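Local atomic coordinates of cell cycle serine/threonine-protein kinase CDC5/MSD2 (Saccharomyces cerevisiae, PDB entry 6MF4), a protein that phosphorylates serine and threonine residues of target proteins in the cell cycle, including mitotic exit, and binds phosphoproteins through its polo-box domain, the part present here. Residues Ser112-Leu115 and Asp119-Val122. Residues are numbered along the deposited sequence; the frame is centred on the assembly and turned at random.
Sequences SYQL and DIGV
Tyr113 and Gly121 face each other at the centre of a beta hairpin in the first polo box, where strand 111-115 turns back into strand 120-123. They form an antiparallel hydrogen-bonded pair. Tyr113 N donates to Gly121 O at 3.1 Å, and Gly121 N returns a bond to Tyr113 O at 2.9 Å. Toward the turn, Leu115 N donates to Asp119 O at 2.9 Å, in a fairly straight bond (167° at the hydrogen). Gly121 O takes a second donor, Ser112 OG, at 2.9 Å. The hydroxyl and Tyr113 N reach this oxygen from opposite faces of its carbonyl plane. Ser112 OG is placed there by a chi1 of -174°, anti to its own N.

Gly121 CA lies over one face of the Tyr113 ring, displaced toward its rim and nearest to CZ. Tyr113 CG sits between the backbone N and the carbonyl carbon (chi1 55°), which swings the ring across to the neighbouring strand. Gly121 CA is 3.9 Å from the Tyr113 ring centroid, a CH-pi contact. The ring sits so close to Gly121 that there is no room for a CB on that side. Tyr113 OH goes on to bond Leu200 N, tying the hairpin to strand 200-205. Replacing Tyr113 with alanine would probably leave Gly121 CA uncovered on that face and Leu200 N without this partner.

On the other face of the sheet, Gln114 OE1 lies 4.0 Å from Ile120 CG1. Ser112 and Val122, on that same face, pack against Phe174 of helix 165-178. The six-stranded antiparallel sheet from 99-103 to 149-156, with helix 165-178 packed on it, is the polo-box fold.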
ATOM      1  N   SER A 112       5.521 -10.071   6.480  1.00 14.40           N
ATOM      2  CA  SER A 112       6.579  -9.577   5.611  1.00 14.07           C
ATOM      3  C   SER A 112       6.094  -9.369   4.184  1.00 15.06           C
ATOM      4  O   SER A 112       5.177 -10.043   3.719  1.00 15.25           O
ATOM      5  CB  SER A 112       7.769 -10.540   5.638  1.00 14.78           C
ATOM      6  OG  SER A 112       8.861 -10.021   4.904  1.00 15.48           O
ATOM      7  N   TYR A 113       6.724  -8.414   3.507  1.00 12.98           N
ATOM      8  CA  TYR A 113       6.354  -8.049   2.150  1.00 11.59           C
ATOM      9  C   TYR A 113       7.565  -7.548   1.380  1.00 15.43           C
ATOM     10  O   TYR A 113       8.534  -7.069   1.972  1.00 13.91           O
ATOM     11  CB  TYR A 113       5.268  -6.973   2.164  1.00 12.68           C
ATOM     12  CG  TYR A 113       5.639  -5.746   2.966  1.00 14.77           C
ATOM     13  CD1 TYR A 113       5.467  -5.718   4.342  1.00 14.42           C
ATOM     14  CD2 TYR A 113       6.169  -4.616   2.347  1.00 14.71           C
ATOM     15  CE1 TYR A 113       5.807  -4.596   5.082  1.00 16.07           C
ATOM     16  CE2 TYR A 113       6.504  -3.490   3.082  1.00 14.11           C
ATOM     17  CZ  TYR A 113       6.323  -3.491   4.448  1.00 14.58           C
ATOM     18  OH  TYR A 113       6.653  -2.381   5.185  1.00 14.63           O
ATOM     19  N   GLN A 114       7.508  -7.677   0.059  1.00 13.88           N
ATOM     20  CA  GLN A 114       8.507  -7.083  -0.816  1.00 13.08           C
ATOM     21  C   GLN A 114       7.818  -6.048  -1.697  1.00 15.34           C
ATOM     22  O   GLN A 114       6.684  -6.257  -2.126  1.00 15.83           O
ATOM     23  CB  GLN A 114       9.205  -8.152  -1.668  1.00 14.17           C
ATOM     24  CG  GLN A 114      10.349  -7.597  -2.512  1.00 13.90           C
ATOM     25  CD  GLN A 114      11.127  -8.674  -3.244  1.00 25.23           C
ATOM     26  OE1 GLN A 114      11.639  -9.609  -2.636  1.00 32.03           O
ATOM     27  NE2 GLN A 114      11.228  -8.538  -4.560  1.00 31.08           N
ATOM     28  N   LEU A 115       8.503  -4.934  -1.942  1.00 15.86           N
ATOM     29  CA  LEU A 115       7.988  -3.861  -2.785  1.00 16.43           C
ATOM     30  C   LEU A 115       8.638  -3.898  -4.164  1.00 14.47           C
ATOM     31  O   LEU A 115       9.619  -4.610  -4.377  1.00 14.89           O
ATOM     32  CB  LEU A 115       8.232  -2.500  -2.126  1.00 15.68           C
ATOM     33  CG  LEU A 115       7.588  -2.288  -0.757  1.00 15.90           C
ATOM     34  CD1 LEU A 115       8.004  -0.940  -0.188  1.00 21.96           C
ATOM     35  CD2 LEU A 115       6.072  -2.380  -0.848  1.00 14.75           C
ATOM     36  N   ASP A 119      12.748  -3.493  -2.006  1.00 16.89           N
ATOM     37  CA  ASP A 119      12.820  -3.332  -0.561  1.00 18.14           C
ATOM     38  C   ASP A 119      11.984  -4.421   0.105  1.00 16.03           C
ATOM     39  O   ASP A 119      10.974  -4.853  -0.443  1.00 16.04           O
ATOM     40  CB  ASP A 119      12.311  -1.958  -0.109  1.00 16.96           C
ATOM     41  CG  ASP A 119      13.058  -0.799  -0.756  1.00 22.31           C
ATOM     42  OD1 ASP A 119      14.264  -0.935  -1.052  1.00 18.73           O
ATOM     43  OD2 ASP A 119      12.421   0.261  -0.953  1.00 18.17           O
ATOM     44  N   ILE A 120      12.404  -4.847   1.290  1.00 15.38           N
ATOM     45  CA  ILE A 120      11.683  -5.857   2.051  1.00 15.74           C
ATOM     46  C   ILE A 120      11.325  -5.305   3.423  1.00 16.17           C
ATOM     47  O   ILE A 120      12.182  -4.793   4.132  1.00 16.09           O
ATOM     48  CB  ILE A 120      12.511  -7.147   2.199  1.00 19.47           C
ATOM     49  CG1 ILE A 120      12.662  -7.819   0.832  1.00 19.22           C
ATOM     50  CG2 ILE A 120      11.851  -8.116   3.184  1.00 18.50           C
ATOM     51  CD1 ILE A 120      13.683  -8.927   0.797  1.00 24.83           C
ATOM     52  N   GLY A 121      10.050  -5.410   3.783  1.00 14.28           N
ATOM     53  CA  GLY A 121       9.589  -4.962   5.080  1.00 13.64           C
ATOM     54  C   GLY A 121       9.189  -6.121   5.963  1.00 13.50           C
ATOM     55  O   GLY A 121       8.710  -7.150   5.485  1.00 13.42           O
ATOM     56  N   VAL A 122       9.406  -5.953   7.261  1.00 11.53           N
ATOM     57  CA  VAL A 122       8.821  -6.840   8.253  1.00 12.29           C
ATOM     58  C   VAL A 122       8.018  -5.981   9.209  1.00 14.63           C
ATOM     59  O   VAL A 122       8.545  -5.047   9.814  1.00 13.97           O
ATOM     60  CB  VAL A 122       9.872  -7.651   9.025  1.00 12.41           C
ATOM     61  CG1 VAL A 122       9.197  -8.541  10.067  1.00 14.82           C
ATOM     62  CG2 VAL A 122      10.700  -8.498   8.067  1.00 17.44           C
TER